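Local coordinates for protein tyrosine--tRNA ligase (Pyrococcus horikoshii, PDB 2CYC) that probably activates tyrosine with ATP and transfers it to the acceptor end of its cognate tRNA, acting as a class I synthetase homodimer, at residues A[224-229]-A[250-255]; A[228-233]-A[257-262]; A[305-310]-A[317-322]. All blocks are in the same frame, centred on the assembly; numbering follows the deposited sequence.

Contact 1 (A[224-229]-A[250-255])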
loop_
_atom_site.group_PDB
_atom_site.type_symbol
_atom_site.label_atom_id
_atom_site.label_comp_id
_atom_site.label_asym_id
_atom_site.label_seq_id
_atom_site.Cartn_x
_atom_site.Cartn_y
_atom_site.Cartn_z
ATOM N N HIS A 224 24.122 -13.013 -11.789
ATOM C CA HIS A 224 23.629 -13.826 -12.889
ATOM C C HIS A 224 22.591 -14.853 -12.426
ATOM O O HIS A 224 22.708 -15.432 -11.340
ATOM C CB HIS A 224 24.827 -14.536 -13.536
ATOM C CG HIS A 224 24.459 -15.494 -14.625
ATOM N ND1 HIS A 224 24.097 -15.082 -15.890
ATOM C CD2 HIS A 224 24.420 -16.848 -14.643
ATOM C CE1 HIS A 224 23.854 -16.142 -16.642
ATOM N NE2 HIS A 224 24.044 -17.225 -15.909
ATOM N N LEU A 225 21.568 -15.066 -13.248
ATOM C CA LEU A 225 20.542 -16.052 -12.928
ATOM C C LEU A 225 20.887 -17.377 -13.615
ATOM O O LEU A 225 20.878 -17.465 -14.838
ATOM C CB LEU A 225 19.173 -15.566 -13.406
ATOM C CG LEU A 225 18.656 -14.229 -12.862
ATOM C CD1 LEU A 225 17.303 -13.919 -13.511
ATOM C CD2 LEU A 225 18.519 -14.302 -11.339
ATOM N N LEU A 226 21.215 -18.406 -12.840
ATOM C CA LEU A 226 21.535 -19.697 -13.444
ATOM C C LEU A 226 20.290 -20.277 -14.126
ATOM O O LEU A 226 19.184 -20.210 -13.589
ATOM C CB LEU A 226 22.043 -20.687 -12.385
ATOM C CG LEU A 226 23.388 -20.413 -11.701
ATOM C CD1 LEU A 226 23.643 -21.502 -10.659
ATOM C CD2 LEU A 226 24.511 -20.398 -12.732
ATOM N N LEU A 227 20.483 -20.848 -15.307
ATOM C CA LEU A 227 19.394 -21.459 -16.064
ATOM C C LEU A 227 19.004 -22.814 -15.503
ATOM O O LEU A 227 19.822 -23.501 -14.886
ATOM C CB LEU A 227 19.810 -21.662 -17.521
ATOM C CG LEU A 227 20.036 -20.410 -18.362
ATOM C CD1 LEU A 227 20.611 -20.804 -19.716
ATOM C CD2 LEU A 227 18.712 -19.650 -18.514
ATOM N N GLY A 228 17.744 -23.189 -15.705
ATOM C CA GLY A 228 17.296 -24.500 -15.281
ATOM C C GLY A 228 17.925 -25.464 -16.286
ATOM O O GLY A 228 18.373 -25.034 -17.343
ATOM N N LEU A 229 17.953 -26.758 -15.981
ATOM C CA LEU A 229 18.574 -27.733 -16.875
ATOM C C LEU A 229 17.686 -28.251 -18.008
ATOM O O LEU A 229 18.165 -28.966 -18.885
ATOM C CB LEU A 229 19.087 -28.918 -16.055
ATOM C CG LEU A 229 20.121 -28.554 -14.984
ATOM C CD1 LEU A 229 20.418 -29.757 -14.100
ATOM C CD2 LEU A 229 21.387 -28.043 -15.654
ATOM N N MET A 250 13.370 -19.742 -18.719
ATOM C CA MET A 250 14.088 -20.953 -18.345
ATOM C C MET A 250 14.920 -20.894 -17.061
ATOM O O MET A 250 15.484 -21.915 -16.644
ATOM C CB MET A 250 14.972 -21.392 -19.518
ATOM C CG MET A 250 14.188 -21.693 -20.801
ATOM S SD MET A 250 13.050 -23.085 -20.605
ATOM C CE MET A 250 11.538 -22.253 -20.101
ATOM N N LYS A 251 14.995 -19.723 -16.426
ATOM C CA LYS A 251 15.774 -19.594 -15.191
ATOM C C LYS A 251 15.295 -20.631 -14.164
ATOM O O LYS A 251 14.097 -20.896 -14.038
ATOM C CB LYS A 251 15.663 -18.173 -14.623
ATOM C CG LYS A 251 14.275 -17.759 -14.170
ATOM C CD LYS A 251 14.243 -16.267 -13.867
ATOM C CE LYS A 251 12.893 -15.823 -13.333
ATOM N NZ LYS A 251 12.781 -14.335 -13.321
ATOM N N MET A 252 16.246 -21.218 -13.444
ATOM C CA MET A 252 15.958 -22.253 -12.460
ATOM C C MET A 252 14.838 -21.980 -11.453
ATOM O O MET A 252 14.182 -22.920 -10.997
ATOM C CB MET A 252 17.243 -22.624 -11.723
ATOM C CG MET A 252 17.083 -23.768 -10.735
ATOM S SD MET A 252 18.523 -24.862 -10.759
ATOM C CE MET A 252 19.822 -23.670 -10.367
ATOM N N SER A 253 14.611 -20.721 -11.089
ATOM C CA SER A 253 13.534 -20.416 -10.139
ATOM C C SER A 253 12.156 -20.776 -10.690
ATOM O O SER A 253 11.190 -20.887 -9.941
ATOM C CB SER A 253 13.541 -18.935 -9.749
ATOM O OG SER A 253 14.482 -18.700 -8.720
ATOM N N LYS A 254 12.068 -20.963 -12.000
ATOM C CA LYS A 254 10.796 -21.314 -12.614
ATOM C C LYS A 254 10.719 -22.768 -13.081
ATOM O O LYS A 254 9.674 -23.210 -13.566
ATOM C CB LYS A 254 10.511 -20.366 -13.781
ATOM C CG LYS A 254 10.062 -18.983 -13.320
ATOM C CD LYS A 254 9.548 -18.132 -14.475
ATOM C CE LYS A 254 8.717 -16.949 -13.967
ATOM N NZ LYS A 254 9.478 -16.037 -13.062
ATOM N N SER A 255 11.817 -23.505 -12.915
ATOM C CA SER A 255 11.895 -24.908 -13.337
ATOM C C SER A 255 11.210 -25.903 -12.400
ATOM O O SER A 255 11.017 -25.636 -11.214
ATOM C CB SER A 255 13.363 -25.340 -13.479
ATOM O OG SER A 255 14.071 -24.517 -14.388
#
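Leu225 lies alongside the aliphatic chain of Lys251, the two pointing the same way, and its CD1 rests 3.9 Å from Lys251 CD. The lysine can lie there because its CG is tucked between the backbone N and the carbonyl carbon (chi1 65°) and the chain is extended from there on, so the methylenes run past the leucine and carry NZ onward to a salt bridge with Asp189. Next to this pair the backbones meet at a single bridge, Leu227 with Lys251. Met252 N gives a nearly straight bond, 171° at the hydrogen, to Leu226 O, 3.1 Å away. One residue further along the first segment from Leu227, Gly228 N binds Met250 O at 2.8 Å, where helix 240-250 comes to its end. These bonds hold the start of the KMSKS motif of class I synthetases, residues 251-255, whose Lys254 is predicted to bind ATP; the side chain of Lys251 lies about 8 Å from the bound tyrosine, nearest atom to nearest atom. Met252, its chain bent at chi2 and chi3, brings CB to 3.6 Å from Leu226 O and CE to 4.2 Å from Leu226 CB; Trp292 and Leu48 also touch it. On the far side of the bridge Ser255 OG, hydrogen-bonded to Gln230, sits 3.3 Å from Gly228 CA, and this close approach leaves little room for a beta carbon on the glycine.

Contact 2 (A[228-233]-A[257-262])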
loop_
_atom_site.group_PDB
_atom_site.type_symbol
_atom_site.label_atom_id
_atom_site.label_comp_id
_atom_site.label_asym_id
_atom_site.label_seq_id
_atom_site.Cartn_x
_atom_site.Cartn_y
_atom_site.Cartn_z
ATOM N N GLY A 228 17.744 -23.189 -15.705
ATOM C CA GLY A 228 17.296 -24.500 -15.281
ATOM C C GLY A 228 17.925 -25.464 -16.286
ATOM O O GLY A 228 18.373 -25.034 -17.343
ATOM N N LEU A 229 17.953 -26.758 -15.981
ATOM C CA LEU A 229 18.574 -27.733 -16.875
ATOM C C LEU A 229 17.686 -28.251 -18.008
ATOM O O LEU A 229 18.165 -28.966 -18.885
ATOM C CB LEU A 229 19.087 -28.918 -16.055
ATOM C CG LEU A 229 20.121 -28.554 -14.984
ATOM C CD1 LEU A 229 20.418 -29.757 -14.100
ATOM C CD2 LEU A 229 21.387 -28.043 -15.654
ATOM N N GLN A 230 16.408 -27.878 -17.999
ATOM C CA GLN A 230 15.463 -28.342 -19.017
ATOM C C GLN A 230 15.700 -27.771 -20.415
ATOM O O GLN A 230 16.233 -26.669 -20.565
ATOM C CB GLN A 230 14.021 -28.032 -18.582
ATOM C CG GLN A 230 13.603 -26.556 -18.686
ATOM C CD GLN A 230 14.157 -25.689 -17.563
ATOM O OE1 GLN A 230 14.507 -26.186 -16.485
ATOM N NE2 GLN A 230 14.216 -24.383 -17.802
ATOM N N GLU A 231 15.300 -28.522 -21.443
ATOM C CA GLU A 231 15.469 -28.044 -22.809
ATOM C C GLU A 231 14.465 -26.925 -23.048
ATOM O O GLU A 231 13.380 -26.923 -22.468
ATOM C CB GLU A 231 15.260 -29.171 -23.829
ATOM C CG GLU A 231 13.849 -29.723 -23.912
ATOM C CD GLU A 231 13.390 -29.924 -25.354
ATOM O OE1 GLU A 231 14.149 -30.520 -26.153
ATOM O OE2 GLU A 231 12.266 -29.487 -25.685
ATOM N N PRO A 232 14.817 -25.956 -23.905
ATOM C CA PRO A 232 13.959 -24.810 -24.232
ATOM C C PRO A 232 12.620 -25.225 -24.837
ATOM O O PRO A 232 12.497 -26.306 -25.410
ATOM C CB PRO A 232 14.796 -24.018 -25.233
ATOM C CG PRO A 232 16.207 -24.474 -24.970
ATOM C CD PRO A 232 16.045 -25.932 -24.714
ATOM N N PRO A 233 11.604 -24.356 -24.727
ATOM C CA PRO A 233 10.267 -24.628 -25.266
ATOM C C PRO A 233 10.304 -24.643 -26.791
ATOM O O PRO A 233 9.410 -25.177 -27.447
ATOM C CB PRO A 233 9.443 -23.461 -24.731
ATOM C CG PRO A 233 10.437 -22.334 -24.786
ATOM C CD PRO A 233 11.686 -22.979 -24.201
ATOM N N PRO A 257 11.090 -29.361 -10.210
ATOM C CA PRO A 257 12.098 -29.979 -9.345
ATOM C C PRO A 257 13.092 -30.875 -10.093
ATOM O O PRO A 257 14.276 -30.940 -9.742
ATOM C CB PRO A 257 11.249 -30.771 -8.355
ATOM C CG PRO A 257 10.033 -29.922 -8.218
ATOM C CD PRO A 257 9.739 -29.537 -9.650
ATOM N N TYR A 258 12.607 -31.553 -11.129
ATOM C CA TYR A 258 13.439 -32.465 -11.911
ATOM C C TYR A 258 14.490 -31.759 -12.769
ATOM O O TYR A 258 15.460 -32.387 -13.204
ATOM C CB TYR A 258 12.545 -33.341 -12.805
ATOM C CG TYR A 258 12.308 -32.783 -14.196
ATOM C CD1 TYR A 258 13.110 -33.179 -15.271
ATOM C CD2 TYR A 258 11.307 -31.836 -14.432
ATOM C CE1 TYR A 258 12.923 -32.643 -16.551
ATOM C CE2 TYR A 258 11.110 -31.291 -15.707
ATOM C CZ TYR A 258 11.921 -31.698 -16.762
ATOM O OH TYR A 258 11.746 -31.153 -18.018
ATOM N N SER A 259 14.294 -30.464 -13.018
ATOM C CA SER A 259 15.223 -29.683 -13.839
ATOM C C SER A 259 15.992 -28.635 -13.043
ATOM O O SER A 259 16.622 -27.732 -13.608
ATOM C CB SER A 259 14.477 -28.997 -14.978
ATOM O OG SER A 259 14.095 -29.941 -15.955
ATOM N N ALA A 260 15.931 -28.759 -11.726
ATOM C CA ALA A 260 16.638 -27.843 -10.858
ATOM C C ALA A 260 17.395 -28.685 -9.847
ATOM O O ALA A 260 16.911 -29.723 -9.411
ATOM C CB ALA A 260 15.655 -26.930 -10.147
ATOM N N VAL A 261 18.598 -28.257 -9.492
ATOM C CA VAL A 261 19.357 -28.989 -8.503
ATOM C C VAL A 261 19.303 -28.194 -7.202
ATOM O O VAL A 261 19.502 -26.976 -7.198
ATOM C CB VAL A 261 20.814 -29.189 -8.950
ATOM C CG1 VAL A 261 21.647 -29.739 -7.790
ATOM C CG2 VAL A 261 20.856 -30.161 -10.142
ATOM N N PHE A 262 19.006 -28.891 -6.109
ATOM C CA PHE A 262 18.920 -28.274 -4.794
ATOM C C PHE A 262 20.190 -28.559 -3.999
ATOM O O PHE A 262 20.846 -29.589 -4.193
ATOM C CB PHE A 262 17.669 -28.780 -4.080
ATOM C CG PHE A 262 16.407 -28.566 -4.878
ATOM C CD1 PHE A 262 15.697 -29.641 -5.390
ATOM C CD2 PHE A 262 15.948 -27.278 -5.144
ATOM C CE1 PHE A 262 14.544 -29.436 -6.155
ATOM C CE2 PHE A 262 14.796 -27.064 -5.909
ATOM C CZ PHE A 262 14.097 -28.143 -6.413
HETATM O O HOH W 1 13.581 -31.322 -20.466
#
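Gln230 and Ser259 face each other closely, each turning its CB toward the opposite segment. The serine OG lies 3.2 Å from Gln230 CB, while the amide oxygen of the glutamine, OE1, comes within 3.2 Å of Ser259 CB, so the polar end of each side chain lies against a methylene of the other. This exchange depends on the torsions of the glutamine: CG lies between backbone N and carbonyl carbon (chi1 74°), and the bend at chi2 brings OE1 up to Ser259 CB. The amide is held at both ends, OE1 by Ser255 OG and NE2 by Met250 O, which should fix its flip. In this way a side chain from the loop after strand 214-223 bonds to the KMSKS loop of the class I synthetase fold and packs on the segment that follows it, 257-262. Leu229 binds the same segment through its backbone, its N giving a bond of 2.9 Å to Ser259 O, almost straight at 174°. Its side chain slants across Val261, with Leu229 CD1 4.0 Å from Val261 CG2, and Trp292 of helix 288-297 touches both. Tyr258, poorly ordered, reaches back with OH 3.9 Å from Gln230 CB; a water hydrogen-bonded to the same Tyr258 OH, 3.1 Å away, accepts a weak bond from Glu231 N.

Contact 3 (A[305-310]-A[317-322])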
loop_
_atom_site.group_PDB
_atom_site.type_symbol
_atom_site.label_atom_id
_atom_site.label_comp_id
_atom_site.label_asym_id
_atom_site.label_seq_id
_atom_site.Cartn_x
_atom_site.Cartn_y
_atom_site.Cartn_z
ATOM N N PHE A 305 39.988 -27.516 -13.432
ATOM C CA PHE A 305 38.823 -28.380 -13.599
ATOM C C PHE A 305 39.221 -29.485 -14.574
ATOM O O PHE A 305 39.464 -29.229 -15.757
ATOM C CB PHE A 305 37.622 -27.601 -14.147
ATOM C CG PHE A 305 36.392 -28.453 -14.333
ATOM C CD1 PHE A 305 35.879 -29.202 -13.270
ATOM C CD2 PHE A 305 35.748 -28.514 -15.567
ATOM C CE1 PHE A 305 34.740 -30.006 -13.433
ATOM C CE2 PHE A 305 34.601 -29.317 -15.744
ATOM C CZ PHE A 305 34.099 -30.064 -14.672
ATOM N N THR A 306 39.290 -30.708 -14.066
ATOM C CA THR A 306 39.692 -31.847 -14.879
ATOM C C THR A 306 38.564 -32.782 -15.290
ATOM O O THR A 306 37.750 -33.187 -14.467
ATOM C CB THR A 306 40.759 -32.706 -14.141
ATOM O OG1 THR A 306 41.913 -31.905 -13.872
ATOM C CG2 THR A 306 41.177 -33.907 -14.995
ATOM N N VAL A 307 38.524 -33.112 -16.576
ATOM C CA VAL A 307 37.540 -34.052 -17.102
ATOM C C VAL A 307 38.330 -35.323 -17.399
ATOM O O VAL A 307 39.190 -35.333 -18.285
ATOM C CB VAL A 307 36.891 -33.542 -18.407
ATOM C CG1 VAL A 307 35.949 -34.612 -18.976
ATOM C CG2 VAL A 307 36.124 -32.248 -18.138
ATOM N N HIS A 308 38.066 -36.380 -16.634
ATOM C CA HIS A 308 38.766 -37.643 -16.823
ATOM C C HIS A 308 38.114 -38.459 -17.928
ATOM O O HIS A 308 36.901 -38.675 -17.917
ATOM C CB HIS A 308 38.773 -38.463 -15.530
ATOM C CG HIS A 308 39.428 -37.768 -14.378
ATOM N ND1 HIS A 308 38.726 -37.001 -13.474
ATOM C CD2 HIS A 308 40.727 -37.695 -14.005
ATOM C CE1 HIS A 308 39.564 -36.483 -12.595
ATOM N NE2 HIS A 308 40.785 -36.888 -12.895
ATOM N N ARG A 309 38.929 -38.909 -18.879
ATOM C CA ARG A 309 38.449 -39.706 -20.002
ATOM C C ARG A 309 39.520 -40.710 -20.388
ATOM O O ARG A 309 40.707 -40.485 -20.141
ATOM C CB ARG A 309 38.196 -38.821 -21.219
ATOM C CG ARG A 309 37.277 -37.649 -20.996
ATOM C CD ARG A 309 37.208 -36.800 -22.246
ATOM N NE ARG A 309 38.518 -36.244 -22.567
ATOM C CZ ARG A 309 38.721 -35.230 -23.400
ATOM N NH1 ARG A 309 37.694 -34.648 -24.012
ATOM N NH2 ARG A 309 39.955 -34.785 -23.605
ATOM N N PRO A 310 39.119 -41.842 -20.983
ATOM C CA PRO A 310 40.144 -42.809 -21.381
ATOM C C PRO A 310 40.804 -42.235 -22.630
ATOM O O PRO A 310 40.215 -41.397 -23.314
ATOM C CB PRO A 310 39.340 -44.077 -21.669
ATOM C CG PRO A 310 38.015 -43.536 -22.129
ATOM C CD PRO A 310 37.766 -42.401 -21.155
ATOM N N VAL A 317 41.822 -34.246 -19.332
ATOM C CA VAL A 317 42.118 -32.882 -19.738
ATOM C C VAL A 317 41.769 -31.951 -18.584
ATOM O O VAL A 317 40.685 -32.034 -18.011
ATOM C CB VAL A 317 41.333 -32.465 -21.017
ATOM C CG1 VAL A 317 39.835 -32.670 -20.824
ATOM C CG2 VAL A 317 41.633 -31.004 -21.356
ATOM N N THR A 318 42.708 -31.078 -18.235
ATOM C CA THR A 318 42.509 -30.133 -17.143
ATOM C C THR A 318 42.378 -28.721 -17.682
ATOM O O THR A 318 43.229 -28.258 -18.442
ATOM C CB THR A 318 43.683 -30.190 -16.149
ATOM O OG1 THR A 318 43.724 -31.489 -15.547
ATOM C CG2 THR A 318 43.523 -29.137 -15.060
ATOM N N TYR A 319 41.300 -28.044 -17.305
ATOM C CA TYR A 319 41.080 -26.678 -17.756
ATOM C C TYR A 319 41.368 -25.682 -16.639
ATOM O O TYR A 319 41.138 -25.971 -15.463
ATOM C CB TYR A 319 39.646 -26.499 -18.240
ATOM C CG TYR A 319 39.284 -27.383 -19.407
ATOM C CD1 TYR A 319 38.739 -28.652 -19.205
ATOM C CD2 TYR A 319 39.475 -26.947 -20.719
ATOM C CE1 TYR A 319 38.387 -29.467 -20.282
ATOM C CE2 TYR A 319 39.127 -27.755 -21.804
ATOM C CZ TYR A 319 38.583 -29.010 -21.577
ATOM O OH TYR A 319 38.227 -29.798 -22.642
ATOM N N THR A 320 41.873 -24.511 -17.014
ATOM C CA THR A 320 42.194 -23.482 -16.035
ATOM C C THR A 320 41.266 -22.290 -16.155
ATOM O O THR A 320 41.085 -21.539 -15.197
ATOM C CB THR A 320 43.648 -22.996 -16.185
ATOM O OG1 THR A 320 43.852 -22.506 -17.516
ATOM C CG2 THR A 320 44.619 -24.139 -15.904
ATOM N N THR A 321 40.687 -22.101 -17.335
ATOM C CA THR A 321 39.759 -20.996 -17.534
ATOM C C THR A 321 38.534 -21.499 -18.283
ATOM O O THR A 321 38.604 -22.485 -19.017
ATOM C CB THR A 321 40.382 -19.841 -18.346
ATOM O OG1 THR A 321 40.541 -20.244 -19.710
ATOM C CG2 THR A 321 41.742 -19.447 -17.764
ATOM N N PHE A 322 37.410 -20.820 -18.092
ATOM C CA PHE A 322 36.191 -21.217 -18.759
ATOM C C PHE A 322 36.375 -21.129 -20.266
ATOM O O PHE A 322 35.926 -22.005 -21.014
ATOM C CB PHE A 322 35.035 -20.319 -18.339
ATOM C CG PHE A 322 33.768 -20.582 -19.101
ATOM C CD1 PHE A 322 33.118 -21.806 -18.992
ATOM C CD2 PHE A 322 33.243 -19.618 -19.952
ATOM C CE1 PHE A 322 31.965 -22.065 -19.721
ATOM C CE2 PHE A 322 32.086 -19.867 -20.686
ATOM C CZ PHE A 322 31.448 -21.095 -20.569
#
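Four backbone hydrogen bonds join Phe305 to Tyr319 and Val307 to Val317, two to each pair. The bond from Tyr319 N to Phe305 O is 2.7 Å long and straight at the hydrogen. Between these pairs Thr306 and Thr318 form a non-hydrogen-bonded pair, flanked by CA-H...O contacts such as that of Thr306 CA with Val317 O at 3.3 Å. A hydroxyl bond crosses here instead: Thr306 OG1 and Thr318 OG1 are 2.5 Å apart, each placed anti to its own carbonyl carbon (chi1 -60° and -64°), and either may donate. A valine at Thr306 would probably leave the Thr318 hydroxyl without this cross-strand mate and put a methyl group against it. The two strands, 305-307 and 317-319, make an antiparallel beta hairpin that packs on helices 322-330 and 336-350, away from the annotated sites. Apolar packing gathers on the face of Phe305, Val307, Val317 and Tyr319: Val307 CB meets Val317 CG1 at 3.9 Å, Val307 CG2 comes to the edge of the Tyr319 ring, and Val317 CG2 lies over one ring face, toward its rim, 3.6 Å above the plane. The Tyr319 hydroxyl is bonded to Asp328. Of the other polar groups, the Arg309 guanidinium takes Val317 CG1 over one face, 3.5 Å from Arg309 NH2, while NE bonds to Gly315 O and NH1 to Lys333 O.

How the contacts relate
Following the chain from the N terminus, strand 214-223 leads into a loop whose residues 224-233 open both contact 1 and contact 2. Helix 240-250 follows, and contact 1 closes first, bringing the chain back at 250-255. Contact 2 closes just after it at 257-262, so the two loops overlap, sharing Gly228 and Leu229, with contact 2 opening before contact 1 has closed; their centres lie 7 Å apart. Together they tie the loop after strand 214-223 to the KMSKS loop and the approach to helix 267-276. Contact 3 opens and closes later, a local hairpin beyond helix 288-297, with its centre about 25 Å from that of contact 1 and no touch to either.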